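PDB 6HUZ: coenzyme F420-dependent N(5),N(10)-methenyltetrahydromethanopterin reductase-related protein from Desulfurobacterium thermolithotrophum DSM 11699, which binds the iron-guanylylpyridinol cofactor of [Fe]-hydrogenases and uses tetrahydrofolate derivatives as substrates. Local coordinates for residues Y6-L11 with V46-P51; I86-F91 with C114-M119. All blocks are in the same frame, centred on the assembly; numbering follows the deposited sequence.

Interaction 1: residues Y6-L11 with V46-P51; sequences YGFGSL and VTLSDP. With FE9 (iron-guanylyl pyridinol cofactor), chain B.
Asp50 OD2 is gripped by three donors. Phe8 N reaches its anti lone pair at 2.8 Å, with 164° at the hydrogen, while the two ribose hydroxyls of the cofactor close in as well: O2' lies 2.9 Å and O3' 3.1 Å from Asp50 OD2. Asp50 CG stands anti to the backbone N (chi1 -174°), which carries the carboxylate forward from the strand end to loop and sugar. The other oxygen, OD1, accepts from Asn52 N, so both ends of the carboxylate are held and its rotation is probably fixed. Beside it, Gly7 N donates to Ser49 O over 2.9 Å (161°), continuing the parallel pairing of Tyr6 with Ser49; the cofactor's guanine N2A gives the same carbonyl a second, weak bond. This is the nucleotide site of a Rossmann fold: a glycine-rich turn follows the first strand, and an acidic residue, Asp50, follows directly after the second. The geometry accounts for the glycines, because at the backbone angles of Gly7 and Gly9 a CB would jam against the preceding carbonyl O, and at Gly7 it would also crowd the ribose. The turn then presents its amides to the cofactor, Gly9 N to O3' at 2.8 Å and Ser10 N to the phosphate O1P at 2.8 Å. Away from the polar side, Leu48 CD2 meets the edge of the Phe8 ring at CD1 (3.8 Å), the two side chains crossing at about a right angle. Tyr6 CE1 packs obliquely on Ser49 CB at 3.9 Å; Tyr6 OH bonds the backbone O of Asp75, and Ser49 OG its carboxylate oxygen OD1.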
# COMPACT_ATOMS: atom_id res chain seq x y z
N TYR A 6 18.72 27.49 3.23
CA TYR A 6 19.24 27.49 1.87
C TYR A 6 18.07 27.43 0.92
O TYR A 6 17.39 26.43 0.93
CB TYR A 6 20.18 26.30 1.67
CG TYR A 6 21.54 26.54 2.28
CD1 TYR A 6 22.53 27.22 1.58
CD2 TYR A 6 21.84 26.12 3.57
CE1 TYR A 6 23.77 27.50 2.15
CE2 TYR A 6 23.08 26.39 4.15
CZ TYR A 6 24.05 27.04 3.43
OH TYR A 6 25.28 27.31 4.00
N GLY A 7 17.82 28.49 0.16
CA GLY A 7 16.71 28.54 -0.79
C GLY A 7 15.61 29.50 -0.38
O GLY A 7 15.07 29.39 0.72
N PHE A 8 15.27 30.47 -1.24
CA PHE A 8 14.22 31.45 -0.89
C PHE A 8 12.82 30.84 -0.97
O PHE A 8 11.97 31.16 -0.14
CB PHE A 8 14.29 32.66 -1.84
CG PHE A 8 13.49 33.86 -1.39
CD1 PHE A 8 14.04 34.81 -0.53
CD2 PHE A 8 12.18 34.04 -1.82
CE1 PHE A 8 13.31 35.93 -0.13
CE2 PHE A 8 11.44 35.15 -1.41
CZ PHE A 8 12.02 36.10 -0.57
N GLY A 9 12.61 30.04 -2.00
CA GLY A 9 11.34 29.39 -2.33
C GLY A 9 10.95 30.00 -3.66
O GLY A 9 11.25 31.17 -3.89
N SER A 10 10.31 29.25 -4.57
CA SER A 10 9.95 29.81 -5.87
C SER A 10 8.77 30.78 -5.87
O SER A 10 7.62 30.36 -5.77
CB SER A 10 9.70 28.72 -6.89
OG SER A 10 9.01 29.21 -8.03
N LEU A 11 9.03 32.06 -6.03
CA LEU A 11 7.97 33.07 -6.06
C LEU A 11 6.91 32.75 -7.15
O LEU A 11 5.70 32.81 -6.89
CB LEU A 11 8.57 34.45 -6.32
CG LEU A 11 9.34 35.05 -5.15
CD1 LEU A 11 10.27 36.17 -5.63
CD2 LEU A 11 8.40 35.61 -4.10
N VAL A 46 19.54 34.49 11.92
CA VAL A 46 19.22 33.85 10.66
C VAL A 46 19.83 34.43 9.39
O VAL A 46 19.83 35.65 9.16
CB VAL A 46 17.68 33.85 10.55
CG1 VAL A 46 17.22 33.05 9.33
CG2 VAL A 46 17.04 33.29 11.82
N THR A 47 20.33 33.53 8.56
CA THR A 47 20.90 33.83 7.26
C THR A 47 20.13 33.02 6.22
O THR A 47 19.82 31.85 6.46
CB THR A 47 22.36 33.40 7.19
OG1 THR A 47 23.09 34.08 8.21
CG2 THR A 47 23.00 33.72 5.84
N LEU A 48 19.83 33.65 5.08
CA LEU A 48 19.16 32.96 3.99
C LEU A 48 20.06 33.13 2.79
O LEU A 48 20.37 34.25 2.37
CB LEU A 48 17.75 33.48 3.68
CG LEU A 48 17.01 32.60 2.65
CD1 LEU A 48 15.61 32.27 3.09
CD2 LEU A 48 17.04 33.25 1.26
N SER A 49 20.54 32.02 2.28
CA SER A 49 21.43 32.00 1.14
C SER A 49 20.66 31.49 -0.07
O SER A 49 20.00 30.46 0.00
CB SER A 49 22.63 31.11 1.41
OG SER A 49 23.60 31.24 0.39
N ASP A 50 20.75 32.23 -1.18
CA ASP A 50 20.08 31.83 -2.42
C ASP A 50 20.80 32.55 -3.55
O ASP A 50 21.00 33.74 -3.46
CB ASP A 50 18.59 32.17 -2.42
CG ASP A 50 17.84 31.65 -3.63
OD1 ASP A 50 18.26 31.95 -4.76
OD2 ASP A 50 16.84 30.94 -3.45
N PRO A 51 21.18 31.86 -4.62
CA PRO A 51 21.88 32.54 -5.72
C PRO A 51 21.07 33.58 -6.47
O PRO A 51 21.65 34.43 -7.13
CB PRO A 51 22.25 31.38 -6.66
CG PRO A 51 21.27 30.35 -6.40
CD PRO A 51 20.98 30.42 -4.92
O2 FE9 B . 6.93 22.77 -2.91
FE FE9 B . 7.60 21.61 0.02
C1F FE9 B . 6.94 23.24 0.53
O1F FE9 B . 6.54 24.25 0.84
C2F FE9 B . 6.71 20.86 1.44
O2F FE9 B . 6.19 20.42 2.34
C8 FE9 B . 9.23 21.75 0.99
O18 FE9 B . 9.31 21.50 2.18
C7 FE9 B . 10.47 22.19 0.23
C6 FE9 B . 9.99 22.64 -1.12
N1 FE9 B . 8.62 22.46 -1.41
C5 FE9 B . 10.92 23.28 -2.07
C5M FE9 B . 12.37 23.40 -1.71
C4 FE9 B . 10.39 23.72 -3.37
C3 FE9 B . 8.94 23.52 -3.67
C3M FE9 B . 8.33 23.97 -4.97
C2 FE9 B . 8.07 22.88 -2.62
O3P FE9 B . 11.28 24.22 -4.26
P1 FE9 B . 11.46 25.80 -4.55
O1P FE9 B . 10.27 26.52 -4.12
O2P FE9 B . 11.56 25.97 -6.16
O5' FE9 B . 12.77 26.25 -3.76
C5' FE9 B . 14.08 25.87 -4.17
C4' FE9 B . 14.97 27.09 -3.94
O4' FE9 B . 16.33 26.73 -4.16
C1' FE9 B . 16.99 27.86 -4.70
C2' FE9 B . 15.98 28.44 -5.67
O2' FE9 B . 16.22 29.80 -6.02
C3' FE9 B . 14.67 28.23 -4.91
O3' FE9 B . 14.28 29.39 -4.16
N9A FE9 B . 18.29 27.45 -5.28
C4A FE9 B . 19.39 27.45 -4.56
N3A FE9 B . 19.66 27.85 -3.30
C2A FE9 B . 20.94 27.79 -2.86
N2A FE9 B . 21.17 28.16 -1.58
N1A FE9 B . 21.97 27.37 -3.62
C6A FE9 B . 21.82 27.01 -4.90
O6A FE9 B . 22.77 26.60 -5.58
C5A FE9 B . 20.46 27.01 -5.46
N7A FE9 B . 19.89 26.71 -6.64
C8A FE9 B . 18.57 26.98 -6.51
O HOH W 1 6.14 20.76 -1.47

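Interaction 2: residues I86-F91 with C114-M119; sequences ILFTPF and CTTCTM. With FE9 (iron-guanylyl pyridinol cofactor), chain B.
Thr118 meets Thr89 with its hydroxyl and Phe91 with its methyl. Its OG1, set between backbone N and carbonyl carbon (chi1 57°), donates to Thr89 O at 2.8 Å, 28° out of the carbonyl plane. This leaves CG2 over the centre of the Phe91 ring, a CH-pi contact 3.4 Å from CG2 to the ring centroid. Thr116 splits its branches likewise: OG1 binds Leu87 O at 2.9 Å, while CG2 packs on Ile86 CG2 (3.7 Å). A water donating to Leu87 O and Thr118 OG1 and accepting from Thr116 N ties these groups together. Cys117 SG binds the iron at 2.5 Å and lies obliquely to the Phe91 ring. The pyridinol is sandwiched, Thr118 CG2 3.5 Å from its C5 and Phe88 CE1 3.6 Å from C5 on the opposite side. Phe88 CG is anti to the backbone N (chi1 -160°), laying its ring nearly parallel to the pyridinol, methyl C5M over one face toward the rim. Replacing Phe88 by an alanine is likely to strip the aromatic partner from that pyridinol face and open a gap beside C5M. Leu87 N to Cys114 O continues the strand pairing of a beta-alpha-beta crossover, whose C-terminal loops form the cysteine-ligated iron site characteristic of [Fe]-hydrogenase-type proteins.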
# COMPACT_ATOMS: atom_id res chain seq x y z
N ILE A 86 19.37 24.34 6.82
CA ILE A 86 18.13 23.80 6.29
C ILE A 86 18.12 23.90 4.78
O ILE A 86 18.24 25.00 4.24
CB ILE A 86 16.88 24.47 6.90
CG1 ILE A 86 16.85 24.24 8.43
CG2 ILE A 86 15.61 23.84 6.24
CD1 ILE A 86 15.95 25.15 9.19
N LEU A 87 17.95 22.75 4.09
CA LEU A 87 17.96 22.74 2.64
C LEU A 87 16.58 22.85 2.00
O LEU A 87 15.93 21.83 1.77
CB LEU A 87 18.69 21.48 2.15
CG LEU A 87 20.14 21.35 2.64
CD1 LEU A 87 20.72 20.02 2.24
CD2 LEU A 87 21.03 22.48 2.09
N PHE A 88 16.13 24.10 1.72
CA PHE A 88 14.84 24.37 1.04
C PHE A 88 15.31 24.50 -0.43
O PHE A 88 15.15 25.54 -1.05
CB PHE A 88 14.23 25.71 1.57
CG PHE A 88 12.75 25.80 1.31
CD1 PHE A 88 12.27 26.33 0.11
CD2 PHE A 88 11.83 25.32 2.24
CE1 PHE A 88 10.90 26.33 -0.16
CE2 PHE A 88 10.46 25.34 1.97
CZ PHE A 88 10.01 25.83 0.76
N THR A 89 15.94 23.44 -0.95
CA THR A 89 16.57 23.43 -2.27
C THR A 89 15.74 22.71 -3.35
O THR A 89 14.81 21.97 -3.05
CB THR A 89 17.97 22.87 -2.06
OG1 THR A 89 17.87 21.65 -1.33
CG2 THR A 89 18.85 23.82 -1.23
N PRO A 90 16.07 22.93 -4.63
CA PRO A 90 15.25 22.33 -5.71
C PRO A 90 14.99 20.82 -5.74
O PRO A 90 15.80 20.00 -5.31
CB PRO A 90 15.99 22.73 -6.99
CG PRO A 90 16.74 23.95 -6.64
CD PRO A 90 17.13 23.79 -5.18
N PHE A 91 13.86 20.46 -6.34
CA PHE A 91 13.51 19.05 -6.56
C PHE A 91 14.54 18.57 -7.61
O PHE A 91 14.98 17.42 -7.58
CB PHE A 91 12.10 18.91 -7.16
CG PHE A 91 10.99 18.84 -6.14
CD1 PHE A 91 10.82 17.72 -5.36
CD2 PHE A 91 10.11 19.90 -5.98
CE1 PHE A 91 9.77 17.63 -4.45
CE2 PHE A 91 9.07 19.83 -5.06
CZ PHE A 91 8.92 18.70 -4.29
N CYS A 114 19.65 19.65 7.55
CA CYS A 114 18.26 19.23 7.46
C CYS A 114 17.74 19.31 6.07
O CYS A 114 17.95 20.33 5.42
CB CYS A 114 17.38 20.07 8.38
SG CYS A 114 17.83 20.01 10.11
N THR A 115 17.01 18.26 5.61
CA THR A 115 16.42 18.35 4.29
C THR A 115 14.97 18.74 4.51
O THR A 115 14.49 18.74 5.65
CB THR A 115 16.58 17.07 3.50
OG1 THR A 115 16.04 15.96 4.23
CG2 THR A 115 18.05 16.84 3.09
N THR A 116 14.28 19.10 3.44
CA THR A 116 12.86 19.46 3.47
C THR A 116 12.14 18.42 2.54
O THR A 116 12.68 17.35 2.32
CB THR A 116 12.67 20.93 3.09
OG1 THR A 116 13.11 21.13 1.75
CG2 THR A 116 13.40 21.86 4.05
N CYS A 117 10.97 18.74 1.99
CA CYS A 117 10.23 17.81 1.13
C CYS A 117 10.95 17.40 -0.15
O CYS A 117 10.54 16.42 -0.74
CB CYS A 117 8.86 18.39 0.79
SG CYS A 117 8.90 19.58 -0.59
N THR A 118 11.96 18.15 -0.61
CA THR A 118 12.63 17.81 -1.87
C THR A 118 13.77 16.78 -1.81
O THR A 118 14.35 16.49 -2.86
CB THR A 118 13.20 19.11 -2.47
OG1 THR A 118 14.07 19.72 -1.51
CG2 THR A 118 12.08 20.09 -2.87
N MET A 119 14.11 16.25 -0.64
CA MET A 119 15.21 15.29 -0.59
C MET A 119 15.10 14.42 0.63
O MET A 119 14.96 14.96 1.72
CB MET A 119 16.55 16.05 -0.54
CG MET A 119 17.78 15.16 -0.36
SD MET A 119 17.81 13.79 -1.54
CE MET A 119 18.35 14.66 -2.99
O2 FE9 B . 6.93 22.77 -2.91
FE FE9 B . 7.60 21.61 0.02
C1F FE9 B . 6.94 23.24 0.53
O1F FE9 B . 6.54 24.25 0.84
C2F FE9 B . 6.71 20.86 1.44
O2F FE9 B . 6.19 20.42 2.34
C8 FE9 B . 9.23 21.75 0.99
O18 FE9 B . 9.31 21.50 2.18
C7 FE9 B . 10.47 22.19 0.23
C6 FE9 B . 9.99 22.64 -1.12
N1 FE9 B . 8.62 22.46 -1.41
C5 FE9 B . 10.92 23.28 -2.07
C5M FE9 B . 12.37 23.40 -1.71
C4 FE9 B . 10.39 23.72 -3.37
C3 FE9 B . 8.94 23.52 -3.67
C3M FE9 B . 8.33 23.97 -4.97
C2 FE9 B . 8.07 22.88 -2.62
O3P FE9 B . 11.28 24.22 -4.26
P1 FE9 B . 11.46 25.80 -4.55
O1P FE9 B . 10.27 26.52 -4.12
O2P FE9 B . 11.56 25.97 -6.16
O5' FE9 B . 12.77 26.25 -3.76
C5' FE9 B . 14.08 25.87 -4.17
C4' FE9 B . 14.97 27.09 -3.94
O4' FE9 B . 16.33 26.73 -4.16
C1' FE9 B . 16.99 27.86 -4.70
C2' FE9 B . 15.98 28.44 -5.67
O2' FE9 B . 16.22 29.80 -6.02
C3' FE9 B . 14.67 28.23 -4.91
O3' FE9 B . 14.28 29.39 -4.16
N9A FE9 B . 18.29 27.45 -5.28
C4A FE9 B . 19.39 27.45 -4.56
N3A FE9 B . 19.66 27.85 -3.30
C2A FE9 B . 20.94 27.79 -2.86
N2A FE9 B . 21.17 28.16 -1.58
N1A FE9 B . 21.97 27.37 -3.62
C6A FE9 B . 21.82 27.01 -4.90
O6A FE9 B . 22.77 26.60 -5.58
C5A FE9 B . 20.46 27.01 -5.46
N7A FE9 B . 19.89 26.71 -6.64
C8A FE9 B . 18.57 26.98 -6.51
O HOH W 2 15.67 19.19 0.90
O HOH W 3 16.41 17.84 -3.90
O HOH W 4 14.61 15.28 -5.33
O HOH W 1 6.14 20.76 -1.47

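In the fold
Interactions 1 and 2 lie on neighbouring strands of one parallel sheet, their centres 11 Å apart, and join where strand 2-6 meets strand 84-87. Tyr6 N lies 2.7 Å from Ile86 O and Tyr6 O 2.8 Å from Phe88 N, probable hydrogen bonds on both counts. Beyond the strand ends, Gly9 CA packs on Phe88 CE1 at 3.8 Å. Interaction 1 supplies polar bonds to ribose, guanine and phosphate; interaction 2 holds the iron and pyridinol, though Pro90 also touches the ribose. Methenyltetrahydrofolate lies against the second, where Phe91 and Cys117 line its pocket: its nearest atoms are about 4 Å from the Phe91 side chain and about 12 Å from Gly7, consistent with chemistry at the iron end.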